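Local atomic coordinates of deoxyhypusine synthase, putative (Entamoeba histolytica, PDB entry 7L9R), a protein that probably transfers the aminobutyl group of spermidine, in an NAD-dependent reaction, to a lysine of the eIF5A precursor, forming deoxyhypusine. Residues 171-176 / 190-195. Sequence-based numbering, arbitrary orientation.
Sequences KEFILD and SQLITM
Phe173 reaches from helix 160-179 to helix 189-200 and meets it through the far end of its ring: CE1 lies 3.9 Å from CB of Met195, and CZ lies 3.8 Å from the backbone O of Leu192. Its CB already points toward the other helix, and CG, anti to the backbone N (chi1 164°), continues that direction; CA of Phe173 and CA of Met195 are 9.0 Å apart. CB of Met195 sits at the ring edge, close to its plane, and the two side chains cross at about a right angle. Beyond CG the methionine runs extended, and its end leads away from the 171-176 segment, so its CB methylene rather than its sulfur does the touching. Both helices belong to the alpha/beta fold of the deoxyhypusine synthase family, built round a parallel sheet; Ile193 turns from Phe173 to the sheet and touches Ile217 of strand 216-218. Leu192 adds a looser apolar contact, CD2 standing 4.2 Å from CZ of Phe173. Only 126 Å² is buried in total, both sides summed, with Phe173 contributing 77 Å². The Phe173 side chain also touches Met196 and Arg199, later in helix 189-200, while Phe187 touches both Leu192 and Met195.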
ATOM      1  N   LYS B 171      15.111 -29.899  18.034  1.00 61.43           N
ATOM      2  CA  LYS B 171      14.570 -31.231  18.272  1.00 65.24           C
ATOM      3  C   LYS B 171      15.168 -31.854  19.527  1.00 68.36           C
ATOM      4  O   LYS B 171      14.458 -32.505  20.302  1.00 77.09           O
ATOM      5  CB  LYS B 171      14.806 -32.120  17.054  1.00 56.09           C
ATOM      6  CG  LYS B 171      13.907 -31.804  15.879  1.00 64.76           C
ATOM      7  CD  LYS B 171      14.298 -32.613  14.659  1.00 63.68           C
ATOM      8  CE  LYS B 171      13.348 -32.360  13.510  1.00 57.85           C
ATOM      9  NZ  LYS B 171      13.754 -33.104  12.288  1.00 71.21           N
ATOM     10  N   GLU B 172      16.470 -31.663  19.751  1.00 67.16           N
ATOM     11  CA  GLU B 172      17.071 -32.181  20.975  1.00 75.53           C
ATOM     12  C   GLU B 172      16.470 -31.511  22.203  1.00 72.62           C
ATOM     13  O   GLU B 172      16.228 -32.167  23.222  1.00 71.00           O
ATOM     14  CB  GLU B 172      18.589 -31.996  20.935  1.00 71.41           C
ATOM     15  CG  GLU B 172      19.276 -32.825  19.862  1.00 73.27           C
ATOM     16  CD  GLU B 172      20.781 -32.679  19.890  1.00 95.95           C
ATOM     17  OE1 GLU B 172      21.348 -32.591  21.003  1.00103.75           O
ATOM     18  OE2 GLU B 172      21.398 -32.655  18.803  1.00101.56           O
ATOM     19  N   PHE B 173      16.190 -30.208  22.108  1.00 67.97           N
ATOM     20  CA  PHE B 173      15.531 -29.507  23.204  1.00 66.34           C
ATOM     21  C   PHE B 173      14.133 -30.062  23.456  1.00 64.40           C
ATOM     22  O   PHE B 173      13.745 -30.287  24.607  1.00 72.32           O
ATOM     23  CB  PHE B 173      15.489 -28.010  22.895  1.00 57.56           C
ATOM     24  CG  PHE B 173      14.526 -27.229  23.746  1.00 56.94           C
ATOM     25  CD1 PHE B 173      14.851 -26.873  25.046  1.00 63.93           C
ATOM     26  CD2 PHE B 173      13.314 -26.803  23.222  1.00 54.64           C
ATOM     27  CE1 PHE B 173      13.966 -26.135  25.824  1.00 60.55           C
ATOM     28  CE2 PHE B 173      12.425 -26.068  23.989  1.00 51.20           C
ATOM     29  CZ  PHE B 173      12.752 -25.729  25.289  1.00 57.89           C
ATOM     30  N   ILE B 174      13.367 -30.298  22.392  1.00 65.26           N
ATOM     31  CA  ILE B 174      12.017 -30.830  22.556  1.00 69.72           C
ATOM     32  C   ILE B 174      12.069 -32.211  23.197  1.00 78.32           C
ATOM     33  O   ILE B 174      11.274 -32.533  24.089  1.00 88.08           O
ATOM     34  CB  ILE B 174      11.289 -30.852  21.199  1.00 66.99           C
ATOM     35  CG1 ILE B 174      11.024 -29.423  20.729  1.00 64.06           C
ATOM     36  CG2 ILE B 174       9.973 -31.613  21.316  1.00 73.88           C
ATOM     37  CD1 ILE B 174      10.614 -29.316  19.273  1.00 59.98           C
ATOM     38  N   LEU B 175      13.006 -33.050  22.753  1.00 82.14           N
ATOM     39  CA  LEU B 175      13.133 -34.389  23.315  1.00 87.76           C
ATOM     40  C   LEU B 175      13.647 -34.360  24.752  1.00 95.96           C
ATOM     41  O   LEU B 175      13.265 -35.215  25.560  1.00102.04           O
ATOM     42  CB  LEU B 175      14.053 -35.239  22.441  1.00 88.15           C
ATOM     43  CG  LEU B 175      13.530 -35.573  21.047  1.00 89.23           C
ATOM     44  CD1 LEU B 175      14.621 -36.241  20.219  1.00 89.89           C
ATOM     45  CD2 LEU B 175      12.292 -36.451  21.136  1.00 91.83           C
ATOM     46  N   ASP B 176      14.517 -33.401  25.089  1.00 87.42           N
ATOM     47  CA  ASP B 176      15.009 -33.309  26.461  1.00 86.57           C
ATOM     48  C   ASP B 176      13.886 -32.964  27.427  1.00 94.70           C
ATOM     49  O   ASP B 176      13.884 -33.429  28.572  1.00104.77           O
ATOM     50  CB  ASP B 176      16.145 -32.292  26.576  1.00 83.09           C
ATOM     51  CG  ASP B 176      17.503 -32.904  26.287  1.00 97.60           C
ATOM     52  OD1 ASP B 176      17.550 -34.051  25.793  1.00106.33           O
ATOM     53  OD2 ASP B 176      18.528 -32.250  26.575  1.00 97.01           O
ATOM     54  N   SER B 190       6.248 -18.483  26.509  1.00 47.23           N
ATOM     55  CA  SER B 190       7.238 -17.697  27.240  1.00 52.65           C
ATOM     56  C   SER B 190       8.110 -18.589  28.117  1.00 52.32           C
ATOM     57  O   SER B 190       9.314 -18.340  28.261  1.00 46.50           O
ATOM     58  CB  SER B 190       6.553 -16.628  28.091  1.00 43.52           C
ATOM     59  OG  SER B 190       6.006 -17.195  29.271  1.00 46.30           O
ATOM     60  N   GLN B 191       7.524 -19.641  28.702  1.00 48.39           N
ATOM     61  CA  GLN B 191       8.318 -20.579  29.492  1.00 53.02           C
ATOM     62  C   GLN B 191       9.306 -21.347  28.622  1.00 54.15           C
ATOM     63  O   GLN B 191      10.468 -21.520  29.003  1.00 50.21           O
ATOM     64  CB  GLN B 191       7.413 -21.563  30.229  1.00 49.99           C
ATOM     65  CG  GLN B 191       6.508 -20.948  31.268  1.00 64.14           C
ATOM     66  CD  GLN B 191       5.505 -21.959  31.805  1.00 81.21           C
ATOM     67  OE1 GLN B 191       5.502 -23.127  31.398  1.00 72.77           O
ATOM     68  NE2 GLN B 191       4.650 -21.515  32.724  1.00 80.32           N
ATOM     69  N   LEU B 192       8.857 -21.825  27.458  1.00 50.87           N
ATOM     70  CA  LEU B 192       9.751 -22.528  26.542  1.00 45.12           C
ATOM     71  C   LEU B 192      10.886 -21.627  26.085  1.00 48.65           C
ATOM     72  O   LEU B 192      12.023 -22.085  25.909  1.00 46.87           O
ATOM     73  CB  LEU B 192       8.961 -23.042  25.333  1.00 48.08           C
ATOM     74  CG  LEU B 192       7.945 -24.156  25.618  1.00 52.71           C
ATOM     75  CD1 LEU B 192       7.187 -24.520  24.354  1.00 51.09           C
ATOM     76  CD2 LEU B 192       8.638 -25.382  26.197  1.00 45.01           C
ATOM     77  N   ILE B 193      10.592 -20.345  25.870  1.00 46.52           N
ATOM     78  CA  ILE B 193      11.610 -19.426  25.378  1.00 47.26           C
ATOM     79  C   ILE B 193      12.628 -19.128  26.473  1.00 46.42           C
ATOM     80  O   ILE B 193      13.820 -18.961  26.198  1.00 45.00           O
ATOM     81  CB  ILE B 193      10.947 -18.157  24.819  1.00 46.94           C
ATOM     82  CG1 ILE B 193      10.131 -18.528  23.573  1.00 41.08           C
ATOM     83  CG2 ILE B 193      12.011 -17.098  24.481  1.00 38.51           C
ATOM     84  CD1 ILE B 193       9.223 -17.434  23.059  1.00 41.08           C
ATOM     85  N   THR B 194      12.178 -19.059  27.727  1.00 46.97           N
ATOM     86  CA  THR B 194      13.108 -18.942  28.846  1.00 48.11           C
ATOM     87  C   THR B 194      14.050 -20.143  28.892  1.00 59.53           C
ATOM     88  O   THR B 194      15.276 -19.986  28.968  1.00 50.79           O
ATOM     89  CB  THR B 194      12.329 -18.814  30.158  1.00 50.42           C
ATOM     90  OG1 THR B 194      11.566 -17.601  30.142  1.00 48.39           O
ATOM     91  CG2 THR B 194      13.272 -18.798  31.352  1.00 48.61           C
ATOM     92  N   MET B 195      13.487 -21.353  28.817  1.00 55.40           N
ATOM     93  CA  MET B 195      14.295 -22.568  28.854  1.00 58.91           C
ATOM     94  C   MET B 195      15.282 -22.621  27.693  1.00 51.17           C
ATOM     95  O   MET B 195      16.433 -23.045  27.866  1.00 62.72           O
ATOM     96  CB  MET B 195      13.386 -23.797  28.843  1.00 52.27           C
ATOM     97  CG  MET B 195      12.643 -24.034  30.152  1.00 59.80           C
ATOM     98  SD  MET B 195      11.303 -25.242  29.972  1.00 73.77           S
ATOM     99  CE  MET B 195      10.387 -24.908  31.475  1.00 89.02           C
TER